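Local coordinates for RagB/SusD domain protein (PDB 5J5U) that binds chitin as the SusD homologue of a Flavobacterium johnsoniae chitin-utilization locus, probably capturing chitin chains at the outer membrane for uptake, at residues E80-I88 against M100-V111; S28-L39 against G244-D254. All blocks are in the same frame, centred on the assembly; numbering follows the deposited sequence.

Contact 1 (E80-I88 against M100-V111)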
loop_
_atom_site.group_PDB
_atom_site.type_symbol
_atom_site.label_atom_id
_atom_site.label_comp_id
_atom_site.label_asym_id
_atom_site.label_seq_id
_atom_site.Cartn_x
_atom_site.Cartn_y
_atom_site.Cartn_z
ATOM N N GLU A 80 17.398 2.903 3.474
ATOM C CA GLU A 80 16.634 4.006 2.874
ATOM C C GLU A 80 16.710 5.339 3.617
ATOM O O GLU A 80 17.120 6.337 3.036
ATOM C CB GLU A 80 15.164 3.591 2.713
ATOM C CG GLU A 80 14.990 2.375 1.797
ATOM C CD GLU A 80 13.571 1.825 1.768
ATOM O OE1 GLU A 80 12.622 2.528 2.195
ATOM O OE2 GLU A 80 13.408 0.669 1.319
ATOM N N LEU A 81 16.350 5.344 4.900
ATOM C CA LEU A 81 16.160 6.594 5.629
ATOM C C LEU A 81 17.428 7.439 5.653
ATOM O O LEU A 81 17.381 8.656 5.448
ATOM C CB LEU A 81 15.693 6.308 7.042
ATOM C CG LEU A 81 15.269 7.544 7.815
ATOM C CD1 LEU A 81 14.019 8.181 7.216
ATOM C CD2 LEU A 81 15.024 7.113 9.246
ATOM N N LYS A 82 18.560 6.776 5.845
ATOM C CA LYS A 82 19.850 7.444 5.929
ATOM C C LYS A 82 20.253 8.162 4.641
ATOM O O LYS A 82 20.756 9.286 4.674
ATOM C CB LYS A 82 20.908 6.416 6.310
ATOM C CG LYS A 82 22.283 6.675 5.733
ATOM C CD LYS A 82 23.208 5.505 6.046
ATOM C CE LYS A 82 22.587 4.178 5.612
ATOM N NZ LYS A 82 22.168 4.156 4.179
ATOM N N ASN A 83 19.980 7.542 3.502
ATOM C CA ASN A 83 20.339 8.158 2.238
ATOM C C ASN A 83 19.549 9.416 2.001
ATOM O O ASN A 83 20.089 10.442 1.560
ATOM C CB ASN A 83 20.114 7.195 1.078
ATOM C CG ASN A 83 21.331 6.373 0.782
ATOM O OD1 ASN A 83 22.307 6.875 0.228
ATOM N ND2 ASN A 83 21.304 5.109 1.184
ATOM N N VAL A 84 18.257 9.333 2.288
ATOM C CA VAL A 84 17.370 10.424 1.957
ATOM C C VAL A 84 17.605 11.578 2.953
ATOM O O VAL A 84 17.477 12.766 2.592
ATOM C CB VAL A 84 15.918 9.934 1.912
ATOM C CG1 VAL A 84 15.386 9.674 3.312
ATOM C CG2 VAL A 84 15.067 10.925 1.161
ATOM N N VAL A 85 18.004 11.234 4.185
ATOM C CA VAL A 85 18.466 12.246 5.135
ATOM C C VAL A 85 19.734 12.961 4.619
ATOM O O VAL A 85 19.817 14.196 4.639
ATOM C CB VAL A 85 18.739 11.646 6.516
ATOM C CG1 VAL A 85 19.533 12.630 7.378
ATOM C CG2 VAL A 85 17.416 11.342 7.196
ATOM N N ASP A 86 20.700 12.189 4.126
ATOM C CA ASP A 86 21.923 12.779 3.556
ATOM C C ASP A 86 21.651 13.673 2.339
ATOM O O ASP A 86 22.294 14.722 2.185
ATOM C CB ASP A 86 22.915 11.693 3.159
ATOM C CG ASP A 86 23.723 11.198 4.329
ATOM O OD1 ASP A 86 23.897 11.975 5.306
ATOM O OD2 ASP A 86 24.167 10.024 4.280
ATOM N N ILE A 87 20.693 13.288 1.493
ATOM C CA ILE A 87 20.329 14.157 0.378
ATOM C C ILE A 87 19.781 15.465 0.923
ATOM O O ILE A 87 20.230 16.535 0.524
ATOM C CB ILE A 87 19.296 13.544 -0.560
ATOM C CG1 ILE A 87 19.827 12.270 -1.203
ATOM C CG2 ILE A 87 18.966 14.522 -1.668
ATOM C CD1 ILE A 87 18.755 11.479 -1.932
ATOM N N ILE A 88 18.832 15.385 1.851
ATOM C CA ILE A 88 18.251 16.614 2.391
ATOM C C ILE A 88 19.338 17.501 3.006
ATOM O O ILE A 88 19.332 18.727 2.819
ATOM C CB ILE A 88 17.156 16.307 3.429
ATOM C CG1 ILE A 88 15.998 15.578 2.743
ATOM C CG2 ILE A 88 16.641 17.578 4.085
ATOM C CD1 ILE A 88 14.905 15.127 3.669
ATOM N N MET A 100 15.797 19.709 -5.539
ATOM C CA MET A 100 16.204 18.378 -5.114
ATOM C C MET A 100 15.868 18.223 -3.641
ATOM O O MET A 100 15.332 17.197 -3.224
ATOM C CB MET A 100 17.685 18.134 -5.345
ATOM C CG MET A 100 18.078 16.687 -5.137
ATOM S SD MET A 100 17.932 15.679 -6.632
ATOM C CE MET A 100 19.243 16.419 -7.618
ATOM N N ASN A 101 16.178 19.265 -2.872
ATOM C CA ASN A 101 15.911 19.286 -1.445
ATOM C C ASN A 101 14.444 18.986 -1.162
ATOM O O ASN A 101 14.116 18.253 -0.237
ATOM C CB ASN A 101 16.313 20.638 -0.856
ATOM C CG ASN A 101 16.090 20.719 0.635
ATOM O OD1 ASN A 101 15.050 21.195 1.088
ATOM N ND2 ASN A 101 17.075 20.272 1.412
ATOM N N ALA A 102 13.569 19.559 -1.969
ATOM C CA ALA A 102 12.147 19.318 -1.816
ATOM C C ALA A 102 11.818 17.862 -2.184
ATOM O O ALA A 102 11.103 17.166 -1.439
ATOM C CB ALA A 102 11.344 20.295 -2.668
ATOM N N VAL A 103 12.363 17.397 -3.311
ATOM C CA VAL A 103 12.085 16.041 -3.775
ATOM C C VAL A 103 12.495 15.024 -2.694
ATOM O O VAL A 103 11.697 14.174 -2.276
ATOM C CB VAL A 103 12.803 15.749 -5.120
ATOM C CG1 VAL A 103 12.878 14.259 -5.383
ATOM C CG2 VAL A 103 12.083 16.449 -6.273
ATOM N N ALA A 104 13.726 15.154 -2.215
ATOM C CA ALA A 104 14.211 14.311 -1.158
ATOM C C ALA A 104 13.254 14.339 0.028
ATOM O O ALA A 104 12.941 13.291 0.585
ATOM C CB ALA A 104 15.596 14.736 -0.738
ATOM N N LYS A 105 12.766 15.519 0.397
ATOM C CA LYS A 105 11.873 15.616 1.563
ATOM C C LYS A 105 10.575 14.840 1.319
ATOM O O LYS A 105 10.091 14.114 2.216
ATOM C CB LYS A 105 11.568 17.079 1.916
ATOM C CG LYS A 105 12.569 17.674 2.913
ATOM C CD LYS A 105 12.297 19.141 3.213
ATOM C CE LYS A 105 12.202 19.943 1.930
ATOM N NZ LYS A 105 12.162 21.396 2.177
ATOM N N ILE A 106 10.038 14.966 0.098
ATOM C CA ILE A 106 8.854 14.205 -0.290
ATOM C C ILE A 106 9.201 12.716 -0.205
ATOM O O ILE A 106 8.462 11.933 0.400
ATOM C CB ILE A 106 8.358 14.596 -1.702
ATOM C CG1 ILE A 106 7.917 16.056 -1.708
ATOM C CG2 ILE A 106 7.163 13.775 -2.118
ATOM C CD1 ILE A 106 7.628 16.581 -3.073
ATOM N N MET A 107 10.369 12.351 -0.738
ATOM C CA MET A 107 10.801 10.969 -0.655
ATOM C C MET A 107 10.760 10.536 0.806
ATOM O O MET A 107 10.239 9.459 1.116
ATOM C CB MET A 107 12.212 10.775 -1.221
ATOM C CG MET A 107 12.292 10.772 -2.729
ATOM S SD MET A 107 11.418 9.413 -3.514
ATOM C CE MET A 107 12.304 7.976 -2.935
ATOM N N LYS A 108 11.259 11.399 1.697
ATOM C CA LYS A 108 11.474 10.974 3.069
ATOM C C LYS A 108 10.141 10.647 3.714
ATOM O O LYS A 108 10.059 9.730 4.542
ATOM C CB LYS A 108 12.232 12.020 3.878
ATOM C CG LYS A 108 12.250 11.713 5.376
ATOM C CD LYS A 108 13.575 12.062 6.027
ATOM C CE LYS A 108 13.592 13.472 6.562
ATOM N NZ LYS A 108 12.371 13.824 7.322
ATOM N N VAL A 109 9.082 11.333 3.277
ATOM C CA VAL A 109 7.770 11.042 3.846
ATOM C C VAL A 109 7.328 9.652 3.363
ATOM O O VAL A 109 6.919 8.817 4.160
ATOM C CB VAL A 109 6.731 12.137 3.494
ATOM C CG1 VAL A 109 5.344 11.742 3.993
ATOM C CG2 VAL A 109 7.152 13.487 4.096
ATOM N N MET A 110 7.471 9.388 2.072
ATOM C CA MET A 110 7.064 8.109 1.513
ATOM C C MET A 110 7.814 6.942 2.154
ATOM O O MET A 110 7.211 5.920 2.506
ATOM C CB MET A 110 7.288 8.107 0.001
ATOM C CG MET A 110 6.352 9.042 -0.753
ATOM S SD MET A 110 6.746 9.170 -2.520
ATOM C CE MET A 110 6.063 7.635 -3.128
ATOM N N VAL A 111 9.121 7.107 2.331
ATOM C CA VAL A 111 9.917 6.120 3.041
ATOM C C VAL A 111 9.357 5.884 4.463
ATOM O O VAL A 111 9.127 4.739 4.846
ATOM C CB VAL A 111 11.434 6.550 3.130
ATOM C CG1 VAL A 111 12.222 5.694 4.140
ATOM C CG2 VAL A 111 12.131 6.563 1.742
#

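Contact 2 (S28-L39 against G244-D254)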
loop_
_atom_site.group_PDB
_atom_site.type_symbol
_atom_site.label_atom_id
_atom_site.label_comp_id
_atom_site.label_asym_id
_atom_site.label_seq_id
_atom_site.Cartn_x
_atom_site.Cartn_y
_atom_site.Cartn_z
ATOM N N SER A 28 10.992 -0.460 -3.997
ATOM C CA SER A 28 10.203 -1.481 -4.707
ATOM C C SER A 28 11.014 -2.707 -5.095
ATOM O O SER A 28 10.462 -3.767 -5.314
ATOM C CB SER A 28 9.564 -0.895 -5.970
ATOM O OG SER A 28 10.543 -0.651 -6.962
ATOM N N GLY A 29 12.328 -2.559 -5.194
ATOM C CA GLY A 29 13.187 -3.651 -5.613
ATOM C C GLY A 29 13.805 -4.458 -4.482
ATOM O O GLY A 29 14.592 -5.374 -4.725
ATOM N N ASP A 30 13.488 -4.100 -3.242
ATOM C CA ASP A 30 13.982 -4.866 -2.099
ATOM C C ASP A 30 12.992 -6.008 -1.869
ATOM O O ASP A 30 11.944 -5.828 -1.238
ATOM C CB ASP A 30 14.118 -3.997 -0.841
ATOM C CG ASP A 30 14.912 -4.690 0.264
ATOM O OD1 ASP A 30 15.080 -5.929 0.194
ATOM O OD2 ASP A 30 15.325 -4.001 1.225
ATOM N N GLY A 31 13.317 -7.168 -2.433
ATOM C CA GLY A 31 12.453 -8.327 -2.367
ATOM C C GLY A 31 12.330 -8.835 -0.950
ATOM O O GLY A 31 11.353 -9.512 -0.611
ATOM N N TYR A 32 13.322 -8.499 -0.126
ATOM C CA TYR A 32 13.341 -8.940 1.262
ATOM C C TYR A 32 12.087 -8.480 2.032
ATOM O O TYR A 32 11.456 -9.305 2.694
ATOM C CB TYR A 32 14.622 -8.462 1.966
ATOM C CG TYR A 32 14.792 -9.026 3.354
ATOM C CD1 TYR A 32 14.494 -8.267 4.481
ATOM C CD2 TYR A 32 15.225 -10.337 3.540
ATOM C CE1 TYR A 32 14.641 -8.798 5.752
ATOM C CE2 TYR A 32 15.369 -10.871 4.797
ATOM C CZ TYR A 32 15.069 -10.103 5.898
ATOM O OH TYR A 32 15.210 -10.634 7.155
ATOM N N TYR A 33 11.687 -7.213 1.947
ATOM C CA TYR A 33 10.463 -6.845 2.685
ATOM C C TYR A 33 9.226 -6.758 1.822
ATOM O O TYR A 33 8.122 -6.711 2.358
ATOM C CB TYR A 33 10.615 -5.535 3.484
ATOM C CG TYR A 33 10.743 -4.242 2.732
ATOM C CD1 TYR A 33 9.651 -3.646 2.118
ATOM C CD2 TYR A 33 11.960 -3.571 2.695
ATOM C CE1 TYR A 33 9.776 -2.411 1.437
ATOM C CE2 TYR A 33 12.102 -2.355 2.040
ATOM C CZ TYR A 33 11.015 -1.781 1.418
ATOM O OH TYR A 33 11.178 -0.580 0.783
ATOM N N GLN A 34 9.382 -6.735 0.503
ATOM C CA GLN A 34 8.202 -6.878 -0.352
ATOM C C GLN A 34 7.608 -8.251 -0.139
ATOM O O GLN A 34 6.383 -8.424 -0.103
ATOM C CB GLN A 34 8.542 -6.681 -1.838
ATOM C CG GLN A 34 8.887 -5.267 -2.211
ATOM C CD GLN A 34 7.703 -4.314 -2.068
ATOM O OE1 GLN A 34 6.533 -4.723 -2.076
ATOM N NE2 GLN A 34 8.011 -3.036 -1.926
ATOM N N HIS A 35 8.482 -9.237 0.008
ATOM C CA HIS A 35 8.019 -10.593 0.224
ATOM C C HIS A 35 7.381 -10.709 1.619
ATOM O O HIS A 35 6.304 -11.291 1.778
ATOM C CB HIS A 35 9.193 -11.587 0.066
ATOM C CG HIS A 35 8.773 -13.018 -0.047
ATOM N ND1 HIS A 35 9.678 -14.058 -0.094
ATOM C CD2 HIS A 35 7.544 -13.586 -0.135
ATOM C CE1 HIS A 35 9.026 -15.204 -0.190
ATOM N NE2 HIS A 35 7.730 -14.947 -0.219
ATOM N N ARG A 36 8.042 -10.149 2.628
ATOM C CA ARG A 36 7.626 -10.392 4.009
ATOM C C ARG A 36 6.535 -9.411 4.503
ATOM O O ARG A 36 5.560 -9.820 5.124
ATOM C CB ARG A 36 8.850 -10.339 4.922
ATOM C CG ARG A 36 9.797 -11.522 4.725
ATOM C CD ARG A 36 11.214 -11.249 5.273
ATOM N NE ARG A 36 12.067 -12.437 5.136
ATOM C CZ ARG A 36 12.642 -12.821 3.998
ATOM N NH1 ARG A 36 12.473 -12.107 2.894
ATOM N NH2 ARG A 36 13.376 -13.922 3.957
ATOM N N THR A 37 6.672 -8.129 4.190
ATOM C CA THR A 37 5.742 -7.139 4.722
ATOM C C THR A 37 4.556 -6.882 3.807
ATOM O O THR A 37 3.438 -6.727 4.280
ATOM C CB THR A 37 6.440 -5.795 4.982
ATOM O OG1 THR A 37 7.694 -6.030 5.621
ATOM C CG2 THR A 37 5.578 -4.935 5.891
ATOM N N ASN A 38 4.807 -6.838 2.503
ATOM C CA ASN A 38 3.759 -6.621 1.502
ATOM C C ASN A 38 2.982 -7.916 1.226
ATOM O O ASN A 38 1.775 -8.014 1.541
ATOM C CB ASN A 38 4.390 -6.059 0.201
ATOM C CG ASN A 38 3.368 -5.763 -0.925
ATOM O OD1 ASN A 38 2.160 -6.003 -0.813
ATOM N ND2 ASN A 38 3.884 -5.239 -2.029
ATOM N N LEU A 39 3.686 -8.912 0.687
ATOM C CA LEU A 39 3.041 -10.145 0.256
ATOM C C LEU A 39 2.516 -10.974 1.428
ATOM O O LEU A 39 1.338 -11.204 1.527
ATOM C CB LEU A 39 4.013 -10.998 -0.591
ATOM C CG LEU A 39 3.510 -12.292 -1.279
ATOM C CD1 LEU A 39 2.103 -12.123 -1.828
ATOM C CD2 LEU A 39 4.441 -12.775 -2.400
ATOM N N GLY A 244 15.276 -5.693 -10.035
ATOM C CA GLY A 244 14.009 -6.367 -10.293
ATOM C C GLY A 244 12.905 -6.024 -9.293
ATOM O O GLY A 244 13.188 -5.694 -8.130
ATOM N N ASN A 245 11.650 -6.127 -9.733
ATOM C CA ASN A 245 10.503 -5.933 -8.848
ATOM C C ASN A 245 10.625 -6.884 -7.651
ATOM O O ASN A 245 10.688 -8.098 -7.816
ATOM C CB ASN A 245 9.184 -6.147 -9.641
ATOM C CG ASN A 245 7.909 -5.948 -8.796
ATOM O OD1 ASN A 245 7.738 -6.597 -7.762
ATOM N ND2 ASN A 245 6.992 -5.088 -9.267
ATOM N N GLY A 246 10.718 -6.328 -6.445
ATOM C CA GLY A 246 10.815 -7.140 -5.232
ATOM C C GLY A 246 9.586 -8.000 -4.945
ATOM O O GLY A 246 9.674 -9.129 -4.439
ATOM N N LEU A 247 8.422 -7.455 -5.269
ATOM C CA LEU A 247 7.172 -8.176 -5.046
ATOM C C LEU A 247 7.137 -9.433 -5.922
ATOM O O LEU A 247 6.749 -10.517 -5.453
ATOM C CB LEU A 247 5.962 -7.287 -5.330
ATOM C CG LEU A 247 4.633 -8.025 -5.242
ATOM C CD1 LEU A 247 4.428 -8.602 -3.854
ATOM C CD2 LEU A 247 3.455 -7.116 -5.639
ATOM N N SER A 248 7.574 -9.296 -7.174
ATOM C CA SER A 248 7.643 -10.461 -8.050
ATOM C C SER A 248 8.648 -11.449 -7.493
ATOM O O SER A 248 8.413 -12.642 -7.495
ATOM C CB SER A 248 8.035 -10.077 -9.478
ATOM O OG SER A 248 7.126 -9.135 -10.012
ATOM N N TYR A 249 9.745 -10.942 -6.955
ATOM C CA TYR A 249 10.690 -11.820 -6.278
ATOM C C TYR A 249 9.954 -12.686 -5.245
ATOM O O TYR A 249 10.194 -13.892 -5.148
ATOM C CB TYR A 249 11.800 -11.013 -5.606
ATOM C CG TYR A 249 12.638 -11.828 -4.654
ATOM C CD1 TYR A 249 13.611 -12.694 -5.136
ATOM C CD2 TYR A 249 12.462 -11.730 -3.277
ATOM C CE1 TYR A 249 14.384 -13.441 -4.282
ATOM C CE2 TYR A 249 13.229 -12.484 -2.406
ATOM C CZ TYR A 249 14.194 -13.337 -2.923
ATOM O OH TYR A 249 14.974 -14.090 -2.087
ATOM N N GLY A 250 9.064 -12.074 -4.468
ATOM C CA GLY A 250 8.277 -12.862 -3.525
ATOM C C GLY A 250 7.374 -13.883 -4.229
ATOM O O GLY A 250 7.339 -15.046 -3.860
ATOM N N PHE A 251 6.644 -13.431 -5.245
ATOM C CA PHE A 251 5.810 -14.310 -6.071
ATOM C C PHE A 251 6.568 -15.529 -6.612
ATOM O O PHE A 251 6.026 -16.632 -6.647
ATOM C CB PHE A 251 5.208 -13.520 -7.236
ATOM C CG PHE A 251 4.016 -12.678 -6.852
ATOM C CD1 PHE A 251 3.081 -13.150 -5.938
ATOM C CD2 PHE A 251 3.824 -11.427 -7.412
ATOM C CE1 PHE A 251 1.976 -12.373 -5.589
ATOM C CE2 PHE A 251 2.712 -10.638 -7.076
ATOM C CZ PHE A 251 1.794 -11.113 -6.166
ATOM N N ILE A 252 7.828 -15.323 -6.997
ATOM C CA ILE A 252 8.678 -16.363 -7.599
ATOM C C ILE A 252 9.298 -17.267 -6.525
ATOM O O ILE A 252 9.432 -18.465 -6.729
ATOM C CB ILE A 252 9.774 -15.737 -8.494
ATOM C CG1 ILE A 252 9.126 -15.085 -9.714
ATOM C CG2 ILE A 252 10.758 -16.781 -8.998
ATOM C CD1 ILE A 252 10.020 -14.106 -10.466
ATOM N N SER A 253 9.628 -16.717 -5.361
ATOM C CA SER A 253 10.153 -17.557 -4.283
ATOM C C SER A 253 9.046 -18.389 -3.615
ATOM O O SER A 253 9.333 -19.353 -2.922
ATOM C CB SER A 253 10.871 -16.710 -3.250
ATOM O OG SER A 253 11.607 -15.711 -3.915
ATOM N N ASP A 254 7.792 -18.013 -3.819
ATOM C CA ASP A 254 6.667 -18.856 -3.415
ATOM C C ASP A 254 6.356 -19.911 -4.482
ATOM O O ASP A 254 5.323 -20.600 -4.414
ATOM C CB ASP A 254 5.419 -18.023 -3.140
ATOM C CG ASP A 254 5.525 -17.231 -1.854
ATOM O OD1 ASP A 254 6.366 -17.564 -0.993
ATOM O OD2 ASP A 254 4.742 -16.277 -1.692
HETATM O O HOH W 1 13.985 -7.475 -6.588
#

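Contact 1 (E80-I88 against M100-V111)
Ala104 takes Ile87 and Ile88 together on its methyl: its CB lies 3.5 Å from Ile87 CG2 and 3.6 Å from Ile88 CG1. The helices run antiparallel, at 155°, with axes 8.7 Å apart. The rest of the apolar packing runs up the pair. Val84 CG2, anti to the backbone N, is turned onto helix 100-111, where it meets Met107 CB at 3.7 Å; Val111 CG1 closes the far end, 4.3 Å from Leu81 CD1. Packing is knobs-into-holes in both directions: Ile88 sits among Asn101, Ala104, Lys105 and Lys108, and Lys108 among Leu81, Val84, Val85 and Ile88. The lysine methylenes complete the apolar surface around Ile88. Its CD1 touches Lys105 CG at 3.5 Å and Lys108 CE at 3.6 Å, and the bent Lys108 chain carries its NZ on to Tyr124 OH. The other polar ends find partners beyond the pair: Asn101 and Lys105 bond to Gln160, and Glu80 bonds to Tyr33 OH through OE2 and forms a salt bridge with Arg114 through OE1, which also rests 3.7 Å from Val111 CG1. The helical hairpin 66-90/98-119 is flanked by helix 16-29 at Asn83 and Met107, helix 143-160 at Lys105, and helix 178-195 at Met107.

Contact 2 (S28-L39 against G244-D254)
Gly31 and Gly246 bring the backbones of helices 31-39 and 246-253 to a CA-CA distance of 3.5 Å, with the axes crossing at -71° and 7.3 Å apart at their closest. Gly246 N donates to Ser28 O (2.8 Å), while a water donates to both Gly29 O and Gly244 O, bridging the end of helix 16-29 to the loop before helix 246-253. Both helices start here with side-chain N-caps: Asp30 OD1 accepts from Tyr32 N, its OD2 taking a bond from Asn75 ND2, and Asn245 OD1 accepts from Ser248 N, a donor standing above the amide carbonyl plane. One helix-helix crossing thus joins two capped N-termini, in a SusD-family fold built mostly of helices. Gly250 continues the close approach one turn on. Its CA lies over one face of the His35 ring, a CH-pi contact 3.6 Å from the centroid. With CG anti to the backbone N (chi1 -166°), the imidazole reaches along the partner helix to its C-terminal end, where NE2 donates to Asp254 OD1 (3.1 Å). The acceptor lies near the ring plane, yet the donor comes from above the carboxylate plane, the two groups being turned 61° apart. One turn on from His35, Leu39 CD1 meets Phe251 CE1 at 3.8 Å, and Leu39 CD2 packs against the Gly250 backbone. Leu247 CD1 touches Leu39 CB and also Asn38 ND2, whose amide is held by an almost straight bond to Gln34 OE1 (2.7 Å) and a second one to Phe413 O. On the exposed side, Tyr249 CD2 lies 3.5 Å from Gly31 CA.

Contacts 1 and 2 lie with their centres about 23 Å apart, and they touch where Tyr33 OH, on helix 31-45, lies 2.6 Å from Glu80 OE2, on helix 66-90, probably a hydrogen bond. Arg114 of helix 98-119 bonds to both residues. Along the chain 28-39 comes first, then the sequence-local pair 80-88 and 100-111, and last 244-254, so that contact 2 spans a long excursion containing the whole of contact 1. The first is a hairpin of consecutive helices; the second brings a distant helix back onto the N-terminal region. Together they tie early and middle parts of the SusD-like chain into one helical body.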